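Local coordinates for Ice-binding protein 1 (Shewanella frigidimarina, PDB 6BG8) that binds ice and adsorbs its bacterium onto it, inhibiting crystal growth and lowering the freezing point, this chain being its C-terminal ice-binding (DUF3494) domain, at residues P150-S164 against N181-G193. Residues are numbered along the deposited sequence; the frame is centred on the assembly and turned at random.
Sequences PDSVFIFTIGGNLTS and NIYWRTAGKTVIG
Phe156 lays its ring over one face of the Trp184 indole in an offset stack, the planes 13° apart and the centroid of the phenyl 4.2 Å from that of the six-membered indole ring. CG of each ring lies anti to its own carbonyl carbon, which lets the rings rise side by side from neighbouring strands into the interior, where Leu144 and Leu142 also meet them. Leu162 CD2 approaches Trp184 CE3 obliquely at 3.5 Å, and Trp184 NE1 donates to the carbonyl of Ser199.

On the face that carries Thr157, Arg185 bends at chi2 and chi3 and turns its guanidinium edge to the hydroxyl: Thr157 OG1 accepts from NE at 2.9 Å and from NH2 at 2.8 Å, close to the guanidinium plane. Two bonds to one atom limit rotation of the group, while Ile158 O sits over the centre of one guanidinium face and helix 84-103 packs against the arginine.

Between these two faces, strands 154-158 and 182-186 run parallel, Phe156 N giving a nearly straight bond to Tyr183 O (2.8 Å, 174°). The pairing turns a corner together: Asn161 OD1 takes the N-H of Lys189 at 2.9 Å, tilted 25° from the amide plane, and Thr186 CG2 packs on Leu162 CB at 3.5 Å. Beyond it, 162-164 and 190-192 pair in parallel until Ser164 OG receives Gly193 N at 3.0 Å.

Parallel, in-register stacking of successive coils, with a long helix alongside, is characteristic of the right-handed beta-solenoid of DUF3494 ice-binding domains.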
loop_
_atom_site.group_PDB
_atom_site.type_symbol
_atom_site.label_atom_id
_atom_site.label_comp_id
_atom_site.label_asym_id
_atom_site.label_seq_id
_atom_site.Cartn_x
_atom_site.Cartn_y
_atom_site.Cartn_z
ATOM N N PRO A 150 14.063 5.462 -14.820
ATOM C CA PRO A 150 12.854 5.717 -14.020
ATOM C C PRO A 150 11.870 4.563 -14.019
ATOM O O PRO A 150 10.952 4.568 -13.192
ATOM C CB PRO A 150 12.250 6.969 -14.673
ATOM C CG PRO A 150 13.377 7.586 -15.441
ATOM C CD PRO A 150 14.215 6.434 -15.913
ATOM N N ASP A 151 12.034 3.578 -14.904
ATOM C CA ASP A 151 11.152 2.420 -14.964
ATOM C C ASP A 151 11.593 1.281 -14.056
ATOM O O ASP A 151 10.930 0.238 -14.036
ATOM C CB ASP A 151 11.050 1.912 -16.403
ATOM C CG ASP A 151 10.379 2.904 -17.326
ATOM O OD1 ASP A 151 9.607 3.752 -16.839
ATOM O OD2 ASP A 151 10.621 2.828 -18.545
ATOM N N SER A 152 12.687 1.448 -13.308
ATOM C CA SER A 152 13.210 0.352 -12.498
ATOM C C SER A 152 12.190 -0.103 -11.463
ATOM O O SER A 152 11.633 0.715 -10.718
ATOM C CB SER A 152 14.496 0.770 -11.797
ATOM O OG SER A 152 15.558 0.866 -12.726
ATOM N N VAL A 153 11.980 -1.416 -11.399
ATOM C CA VAL A 153 10.976 -2.031 -10.534
ATOM C C VAL A 153 11.684 -2.739 -9.387
ATOM O O VAL A 153 12.678 -3.447 -9.599
ATOM C CB VAL A 153 10.084 -3.013 -11.316
ATOM C CG1 VAL A 153 9.276 -3.888 -10.349
ATOM C CG2 VAL A 153 9.152 -2.250 -12.236
ATOM N N PHE A 154 11.177 -2.545 -8.173
ATOM C CA PHE A 154 11.691 -3.182 -6.966
ATOM C C PHE A 154 10.552 -3.962 -6.326
ATOM O O PHE A 154 9.500 -3.391 -6.039
ATOM C CB PHE A 154 12.214 -2.146 -5.961
ATOM C CG PHE A 154 13.293 -1.249 -6.493
ATOM C CD1 PHE A 154 13.002 -0.239 -7.405
ATOM C CD2 PHE A 154 14.589 -1.368 -6.023
ATOM C CE1 PHE A 154 14.008 0.611 -7.873
ATOM C CE2 PHE A 154 15.593 -0.522 -6.478
ATOM C CZ PHE A 154 15.291 0.470 -7.406
ATOM N N ILE A 155 10.762 -5.256 -6.087
ATOM C CA ILE A 155 9.768 -6.093 -5.429
ATOM C C ILE A 155 10.426 -6.738 -4.228
ATOM O O ILE A 155 11.467 -7.398 -4.358
ATOM C CB ILE A 155 9.192 -7.154 -6.375
ATOM C CG1 ILE A 155 8.390 -6.472 -7.487
ATOM C CG2 ILE A 155 8.317 -8.143 -5.601
ATOM C CD1 ILE A 155 8.001 -7.392 -8.633
ATOM N N PHE A 156 9.830 -6.533 -3.063
ATOM C CA PHE A 156 10.220 -7.198 -1.828
ATOM C C PHE A 156 9.088 -8.122 -1.429
ATOM O O PHE A 156 7.951 -7.672 -1.254
ATOM C CB PHE A 156 10.512 -6.181 -0.730
ATOM C CG PHE A 156 11.647 -5.275 -1.065
ATOM C CD1 PHE A 156 11.437 -4.107 -1.789
ATOM C CD2 PHE A 156 12.939 -5.613 -0.701
ATOM C CE1 PHE A 156 12.509 -3.286 -2.120
ATOM C CE2 PHE A 156 13.999 -4.803 -1.031
ATOM C CZ PHE A 156 13.783 -3.641 -1.743
ATOM N N THR A 157 9.385 -9.413 -1.332
ATOM C CA THR A 157 8.342 -10.404 -1.100
ATOM C C THR A 157 8.742 -11.285 0.078
ATOM O O THR A 157 9.768 -11.971 0.036
ATOM C CB THR A 157 8.057 -11.202 -2.374
ATOM O OG1 THR A 157 7.059 -12.179 -2.088
ATOM C CG2 THR A 157 9.322 -11.849 -2.959
ATOM N N ILE A 158 7.931 -11.250 1.134
ATOM C CA ILE A 158 8.373 -11.563 2.488
ATOM C C ILE A 158 7.404 -12.544 3.122
ATOM O O ILE A 158 6.195 -12.286 3.167
ATOM C CB ILE A 158 8.481 -10.279 3.337
ATOM C CG1 ILE A 158 9.604 -9.391 2.775
ATOM C CG2 ILE A 158 8.679 -10.617 4.821
ATOM C CD1 ILE A 158 9.619 -7.946 3.327
ATOM N N GLY A 159 7.938 -13.663 3.622
ATOM C CA GLY A 159 7.107 -14.705 4.200
ATOM C C GLY A 159 6.640 -14.440 5.609
ATOM O O GLY A 159 5.713 -15.103 6.081
ATOM N N GLY A 160 7.257 -13.484 6.291
ATOM C CA GLY A 160 6.792 -13.072 7.599
ATOM C C GLY A 160 6.257 -11.652 7.590
ATOM O O GLY A 160 5.510 -11.258 6.685
ATOM N N ASN A 161 6.636 -10.877 8.599
ATOM C CA ASN A 161 6.256 -9.479 8.710
ATOM C C ASN A 161 7.318 -8.569 8.094
ATOM O O ASN A 161 8.449 -8.980 7.830
ATOM C CB ASN A 161 6.057 -9.094 10.178
ATOM C CG ASN A 161 5.075 -9.992 10.900
ATOM O OD1 ASN A 161 4.033 -10.363 10.360
ATOM N ND2 ASN A 161 5.400 -10.334 12.147
ATOM N N LEU A 162 6.939 -7.303 7.886
ATOM C CA LEU A 162 7.860 -6.220 7.549
ATOM C C LEU A 162 7.629 -5.095 8.544
ATOM O O LEU A 162 6.495 -4.635 8.696
ATOM C CB LEU A 162 7.648 -5.693 6.121
ATOM C CG LEU A 162 8.350 -4.362 5.771
ATOM C CD1 LEU A 162 9.870 -4.488 5.846
ATOM C CD2 LEU A 162 7.936 -3.810 4.421
ATOM N N THR A 163 8.696 -4.658 9.216
ATOM C CA THR A 163 8.601 -3.620 10.239
ATOM C C THR A 163 9.733 -2.615 10.071
ATOM O O THR A 163 10.902 -2.985 10.155
ATOM C CB THR A 163 8.661 -4.226 11.644
ATOM O OG1 THR A 163 7.660 -5.236 11.777
ATOM C CG2 THR A 163 8.427 -3.147 12.704
ATOM N N SER A 164 9.394 -1.346 9.861
ATOM C CA SER A 164 10.392 -0.290 9.926
ATOM C C SER A 164 10.250 0.426 11.262
ATOM O O SER A 164 9.178 0.425 11.870
ATOM C CB SER A 164 10.265 0.698 8.762
ATOM O OG SER A 164 9.018 1.369 8.767
ATOM N N ASN A 181 6.834 2.306 -8.573
ATOM C CA ASN A 181 7.463 1.094 -9.085
ATOM C C ASN A 181 8.064 0.221 -7.988
ATOM O O ASN A 181 8.801 -0.722 -8.298
ATOM C CB ASN A 181 8.539 1.458 -10.116
ATOM C CG ASN A 181 7.955 2.099 -11.364
ATOM O OD1 ASN A 181 6.828 1.802 -11.756
ATOM N ND2 ASN A 181 8.720 2.980 -11.993
ATOM N N ILE A 182 7.767 0.499 -6.719
ATOM C CA ILE A 182 8.243 -0.295 -5.593
ATOM C C ILE A 182 7.065 -1.059 -5.009
ATOM O O ILE A 182 5.980 -0.496 -4.833
ATOM C CB ILE A 182 8.894 0.599 -4.523
ATOM C CG1 ILE A 182 10.039 1.400 -5.145
ATOM C CG2 ILE A 182 9.381 -0.244 -3.353
ATOM C CD1 ILE A 182 10.384 2.625 -4.325
ATOM N N TYR A 183 7.289 -2.329 -4.678
ATOM C CA TYR A 183 6.225 -3.223 -4.223
ATOM C C TYR A 183 6.694 -4.013 -3.016
ATOM O O TYR A 183 7.792 -4.577 -3.026
ATOM C CB TYR A 183 5.804 -4.178 -5.345
ATOM C CG TYR A 183 5.261 -3.452 -6.547
ATOM C CD1 TYR A 183 6.110 -3.004 -7.550
ATOM C CD2 TYR A 183 3.901 -3.200 -6.675
ATOM C CE1 TYR A 183 5.620 -2.323 -8.646
ATOM C CE2 TYR A 183 3.401 -2.530 -7.765
ATOM C CZ TYR A 183 4.266 -2.089 -8.748
ATOM O OH TYR A 183 3.769 -1.412 -9.840
ATOM N N TRP A 184 5.864 -4.046 -1.980
ATOM C CA TRP A 184 6.141 -4.771 -0.752
ATOM C C TRP A 184 5.029 -5.786 -0.549
ATOM O O TRP A 184 3.857 -5.412 -0.490
ATOM C CB TRP A 184 6.197 -3.828 0.454
ATOM C CG TRP A 184 7.179 -2.709 0.330
ATOM C CD1 TRP A 184 6.946 -1.455 -0.163
ATOM C CD2 TRP A 184 8.559 -2.742 0.710
ATOM N NE1 TRP A 184 8.101 -0.708 -0.116
ATOM C CE2 TRP A 184 9.104 -1.478 0.417
ATOM C CE3 TRP A 184 9.383 -3.720 1.276
ATOM C CZ2 TRP A 184 10.438 -1.170 0.659
ATOM C CZ3 TRP A 184 10.717 -3.408 1.519
ATOM C CH2 TRP A 184 11.227 -2.147 1.207
ATOM N N ARG A 185 5.392 -7.055 -0.407
ATOM C CA ARG A 185 4.415 -8.129 -0.223
ATOM C C ARG A 185 4.779 -8.876 1.048
ATOM O O ARG A 185 5.860 -9.463 1.124
ATOM C CB ARG A 185 4.420 -9.086 -1.419
ATOM C CG ARG A 185 3.262 -10.092 -1.495
ATOM C CD ARG A 185 3.377 -11.249 -0.487
ATOM N NE ARG A 185 4.595 -12.050 -0.617
ATOM C CZ ARG A 185 4.738 -13.269 -0.098
ATOM N NH1 ARG A 185 3.735 -13.831 0.580
ATOM N NH2 ARG A 185 5.880 -13.929 -0.249
ATOM N N THR A 186 3.884 -8.888 2.031
ATOM C CA THR A 186 4.127 -9.652 3.250
ATOM C C THR A 186 3.033 -10.691 3.428
ATOM O O THR A 186 1.845 -10.381 3.280
ATOM C CB THR A 186 4.203 -8.748 4.494
ATOM O OG1 THR A 186 2.978 -8.028 4.655
ATOM C CG2 THR A 186 5.365 -7.762 4.372
ATOM N N ALA A 187 3.433 -11.927 3.746
ATOM C CA ALA A 187 2.458 -12.924 4.176
ATOM C C ALA A 187 1.947 -12.630 5.577
ATOM O O ALA A 187 0.855 -13.082 5.942
ATOM C CB ALA A 187 3.065 -14.330 4.126
ATOM N N GLY A 188 2.714 -11.882 6.358
ATOM C CA GLY A 188 2.291 -11.343 7.630
ATOM C C GLY A 188 1.873 -9.896 7.494
ATOM O O GLY A 188 1.350 -9.470 6.457
ATOM N N LYS A 189 2.094 -9.132 8.548
ATOM C CA LYS A 189 1.688 -7.736 8.543
ATOM C C LYS A 189 2.838 -6.833 8.119
ATOM O O LYS A 189 4.007 -7.215 8.162
ATOM C CB LYS A 189 1.199 -7.313 9.927
ATOM C CG LYS A 189 2.278 -7.310 10.997
ATOM C CD LYS A 189 1.709 -6.835 12.324
ATOM C CE LYS A 189 2.726 -7.008 13.448
ATOM N NZ LYS A 189 2.137 -6.732 14.801
ATOM N N THR A 190 2.485 -5.616 7.714
ATOM C CA THR A 190 3.453 -4.555 7.463
ATOM C C THR A 190 3.235 -3.437 8.475
ATOM O O THR A 190 2.112 -2.937 8.632
ATOM C CB THR A 190 3.337 -4.016 6.036
ATOM O OG1 THR A 190 3.701 -5.048 5.103
ATOM C CG2 THR A 190 4.258 -2.816 5.833
ATOM N N VAL A 191 4.302 -3.069 9.178
ATOM C CA VAL A 191 4.261 -2.048 10.224
ATOM C C VAL A 191 5.280 -0.980 9.858
ATOM O O VAL A 191 6.461 -1.287 9.657
ATOM C CB VAL A 191 4.556 -2.649 11.607
ATOM C CG1 VAL A 191 4.533 -1.576 12.668
ATOM C CG2 VAL A 191 3.561 -3.756 11.933
ATOM N N ILE A 192 4.829 0.267 9.759
ATOM C CA ILE A 192 5.664 1.385 9.333
ATOM C C ILE A 192 5.943 2.275 10.540
ATOM O O ILE A 192 5.007 2.706 11.221
ATOM C CB ILE A 192 4.979 2.150 8.188
ATOM C CG1 ILE A 192 4.889 1.221 6.967
ATOM C CG2 ILE A 192 5.730 3.426 7.846
ATOM C CD1 ILE A 192 3.985 1.718 5.847
ATOM N N GLY A 193 7.230 2.536 10.815
ATOM C CA GLY A 193 7.611 3.118 12.092
ATOM C C GLY A 193 7.291 4.597 12.218
ATOM O O GLY A 193 7.135 5.315 11.234
HETATM O O HOH W 1 7.695 3.887 -14.578
HETATM O O HOH W 2 11.322 3.400 -10.461
#